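Local coordinates for protein purine nucleoside phosphorylase (Anopheles gambiae, PDB 2P4S) that catalyses the phosphorolytic cleavage of inosine, guanosine and their 2'-deoxy counterparts to free purine bases and pentose 1-phosphates in purine salvage, working as a homotrimer, at residues 156-161 with 359-364. Sequence-based numbering, arbitrary orientation.
Sequences GYLAGV and FVSRIV
Leu-158 and Val-161, the two ends of a beta hairpin turn, pack against one flank of helix 353-370 through purely apolar contacts. Leu-158 extends towards the helix because its chi1 of -169° sets CG opposite the backbone N. Its CD2 methyl reaches Val-360 CG1 and Ser-361 CA, both at 3.9 Å, and Val-364 CG2 at 4.0 Å, so one methyl meets residues a helical turn apart. The leucine runs perpendicular to the Val-360 side chain. Val-161 and Val-364 instead lie alongside each other, pointing opposite ways; their CG1 methyls, 3.4 Å apart, are closer than usual van der Waals contact.

The one polar side-chain atom at the interface, Ser-361 OG, lies 3.4 Å from Ala-159 CB, a van der Waals approach at the more exposed margin.

No hydrogen bond joins the segments. The turn is held by its own backbone bonds, Leu-158 N to Val-161 O (2.6 Å) and Val-161 N to Leu-158 O (3.0 Å). Val-163 touches both Leu-158 and Val-364, continuing the apolar layer along the second hairpin strand.

The strand and helix segments run nearly perpendicular, at 95°. The type I' turn of a two-residue beta hairpin joins antiparallel strands 152-158 and 161-167 and packs against the C-terminal helix of the alpha/beta phosphorylase fold.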
ATOM      1  N   GLY A 156     -20.711 -31.088  -3.191  1.00 24.93           N
ATOM      2  CA  GLY A 156     -21.999 -31.514  -3.770  1.00 24.45           C
ATOM      3  C   GLY A 156     -21.916 -31.529  -5.282  1.00 25.51           C
ATOM      4  O   GLY A 156     -20.875 -31.192  -5.854  1.00 25.37           O
ATOM      5  N   TYR A 157     -23.021 -31.920  -5.915  1.00 26.58           N
ATOM      6  CA  TYR A 157     -23.173 -31.961  -7.373  1.00 27.64           C
ATOM      7  C   TYR A 157     -23.868 -30.711  -7.894  1.00 27.87           C
ATOM      8  O   TYR A 157     -25.014 -30.385  -7.488  1.00 26.94           O
ATOM      9  CB  TYR A 157     -23.924 -33.249  -7.817  1.00 29.04           C
ATOM     10  CG  TYR A 157     -23.120 -34.510  -7.547  1.00 28.81           C
ATOM     11  CD1 TYR A 157     -22.277 -35.012  -8.507  1.00 31.36           C
ATOM     12  CD2 TYR A 157     -23.193 -35.178  -6.307  1.00 30.47           C
ATOM     13  CE1 TYR A 157     -21.496 -36.184  -8.276  1.00 33.35           C
ATOM     14  CE2 TYR A 157     -22.410 -36.354  -6.040  1.00 31.34           C
ATOM     15  CZ  TYR A 157     -21.566 -36.852  -7.043  1.00 33.81           C
ATOM     16  OH  TYR A 157     -20.768 -37.997  -6.863  1.00 32.50           O
ATOM     17  N   LEU A 158     -23.161 -29.988  -8.762  1.00 27.84           N
ATOM     18  CA  LEU A 158     -23.781 -28.872  -9.504  1.00 28.23           C
ATOM     19  C   LEU A 158     -24.181 -29.335 -10.935  1.00 28.61           C
ATOM     20  O   LEU A 158     -23.313 -29.511 -11.790  1.00 28.53           O
ATOM     21  CB  LEU A 158     -22.852 -27.648  -9.552  1.00 27.80           C
ATOM     22  CG  LEU A 158     -23.466 -26.332 -10.050  1.00 27.58           C
ATOM     23  CD1 LEU A 158     -24.684 -25.934  -9.243  1.00 25.54           C
ATOM     24  CD2 LEU A 158     -22.466 -25.216 -10.012  1.00 27.04           C
ATOM     25  N   ALA A 159     -25.485 -29.535 -11.158  1.00 29.22           N
ATOM     26  CA  ALA A 159     -26.014 -30.250 -12.337  1.00 30.01           C
ATOM     27  C   ALA A 159     -25.227 -31.523 -12.687  1.00 29.79           C
ATOM     28  O   ALA A 159     -24.776 -31.677 -13.823  1.00 29.63           O
ATOM     29  CB  ALA A 159     -26.074 -29.311 -13.561  1.00 30.91           C
ATOM     30  N   GLY A 160     -25.036 -32.416 -11.709  1.00 29.79           N
ATOM     31  CA  GLY A 160     -24.272 -33.633 -11.935  1.00 28.68           C
ATOM     32  C   GLY A 160     -22.762 -33.517 -11.837  1.00 29.37           C
ATOM     33  O   GLY A 160     -22.065 -34.528 -11.903  1.00 31.22           O
ATOM     34  N   VAL A 161     -22.213 -32.311 -11.693  1.00 28.66           N
ATOM     35  CA  VAL A 161     -20.741 -32.182 -11.607  1.00 26.95           C
ATOM     36  C   VAL A 161     -20.329 -31.951 -10.151  1.00 26.70           C
ATOM     37  O   VAL A 161     -20.876 -31.046  -9.494  1.00 27.65           O
ATOM     38  CB  VAL A 161     -20.186 -31.065 -12.549  1.00 26.37           C
ATOM     39  CG1 VAL A 161     -18.665 -31.002 -12.485  1.00 23.82           C
ATOM     40  CG2 VAL A 161     -20.676 -31.303 -13.996  1.00 25.79           C
ATOM     41  N   PHE A 359     -26.009 -19.775 -14.723  1.00 23.09           N
ATOM     42  CA  PHE A 359     -24.734 -19.257 -15.293  1.00 21.79           C
ATOM     43  C   PHE A 359     -23.544 -20.042 -14.787  1.00 20.72           C
ATOM     44  O   PHE A 359     -22.763 -20.590 -15.563  1.00 20.44           O
ATOM     45  CB  PHE A 359     -24.603 -17.721 -15.013  1.00 21.39           C
ATOM     46  CG  PHE A 359     -23.327 -17.082 -15.555  1.00 21.16           C
ATOM     47  CD1 PHE A 359     -23.205 -16.752 -16.918  1.00 19.56           C
ATOM     48  CD2 PHE A 359     -22.263 -16.802 -14.704  1.00 17.01           C
ATOM     49  CE1 PHE A 359     -22.040 -16.145 -17.417  1.00 22.24           C
ATOM     50  CE2 PHE A 359     -21.088 -16.170 -15.198  1.00 21.71           C
ATOM     51  CZ  PHE A 359     -20.977 -15.853 -16.558  1.00 22.22           C
ATOM     52  N   VAL A 360     -23.413 -20.139 -13.473  1.00 21.15           N
ATOM     53  CA  VAL A 360     -22.285 -20.880 -12.901  1.00 20.68           C
ATOM     54  C   VAL A 360     -22.299 -22.392 -13.250  1.00 21.21           C
ATOM     55  O   VAL A 360     -21.259 -23.007 -13.519  1.00 20.76           O
ATOM     56  CB  VAL A 360     -22.156 -20.645 -11.374  1.00 20.63           C
ATOM     57  CG1 VAL A 360     -21.117 -21.622 -10.739  1.00 18.77           C
ATOM     58  CG2 VAL A 360     -21.731 -19.180 -11.123  1.00 19.50           C
ATOM     59  N   SER A 361     -23.491 -22.958 -13.223  1.00 21.52           N
ATOM     60  CA  SER A 361     -23.731 -24.355 -13.564  1.00 23.37           C
ATOM     61  C   SER A 361     -23.318 -24.709 -15.006  1.00 22.52           C
ATOM     62  O   SER A 361     -22.671 -25.735 -15.258  1.00 23.85           O
ATOM     63  CB  SER A 361     -25.222 -24.618 -13.302  1.00 23.59           C
ATOM     64  OG  SER A 361     -25.538 -25.918 -13.650  1.00 30.15           O
ATOM     65  N   ARG A 362     -23.635 -23.830 -15.952  1.00 22.79           N
ATOM     66  CA  ARG A 362     -23.130 -23.963 -17.328  1.00 22.18           C
ATOM     67  C   ARG A 362     -21.619 -23.813 -17.514  1.00 22.46           C
ATOM     68  O   ARG A 362     -21.054 -24.538 -18.332  1.00 22.07           O
ATOM     69  CB  ARG A 362     -23.908 -23.068 -18.266  1.00 22.82           C
ATOM     70  CG  ARG A 362     -25.338 -23.478 -18.301  1.00 23.54           C
ATOM     71  CD  ARG A 362     -26.087 -22.939 -19.461  1.00 26.91           C
ATOM     72  NE  ARG A 362     -27.504 -23.308 -19.344  1.00 27.97           N
ATOM     73  CZ  ARG A 362     -28.360 -23.350 -20.365  1.00 31.27           C
ATOM     74  NH1 ARG A 362     -27.953 -23.016 -21.591  1.00 30.54           N
ATOM     75  NH2 ARG A 362     -29.633 -23.689 -20.154  1.00 30.86           N
ATOM     76  N   ILE A 363     -20.958 -22.907 -16.761  1.00 21.90           N
ATOM     77  CA  ILE A 363     -19.471 -22.874 -16.748  1.00 21.96           C
ATOM     78  C   ILE A 363     -18.823 -24.149 -16.234  1.00 21.42           C
ATOM     79  O   ILE A 363     -17.877 -24.655 -16.836  1.00 21.43           O
ATOM     80  CB  ILE A 363     -18.861 -21.627 -16.004  1.00 22.87           C
ATOM     81  CG1 ILE A 363     -18.823 -20.422 -16.962  1.00 24.81           C
ATOM     82  CG2 ILE A 363     -17.380 -21.855 -15.603  1.00 21.51           C
ATOM     83  CD1 ILE A 363     -19.862 -19.441 -16.575  1.00 27.91           C
ATOM     84  N   VAL A 364     -19.320 -24.662 -15.121  1.00 21.58           N
ATOM     85  CA  VAL A 364     -18.780 -25.897 -14.530  1.00 22.44           C
ATOM     86  C   VAL A 364     -18.992 -27.069 -15.514  1.00 23.49           C
ATOM     87  O   VAL A 364     -18.097 -27.936 -15.698  1.00 23.42           O
ATOM     88  CB  VAL A 364     -19.474 -26.170 -13.149  1.00 22.89           C
ATOM     89  CG1 VAL A 364     -19.184 -27.596 -12.647  1.00 21.70           C
ATOM     90  CG2 VAL A 364     -19.040 -25.139 -12.136  1.00 20.74           C
TER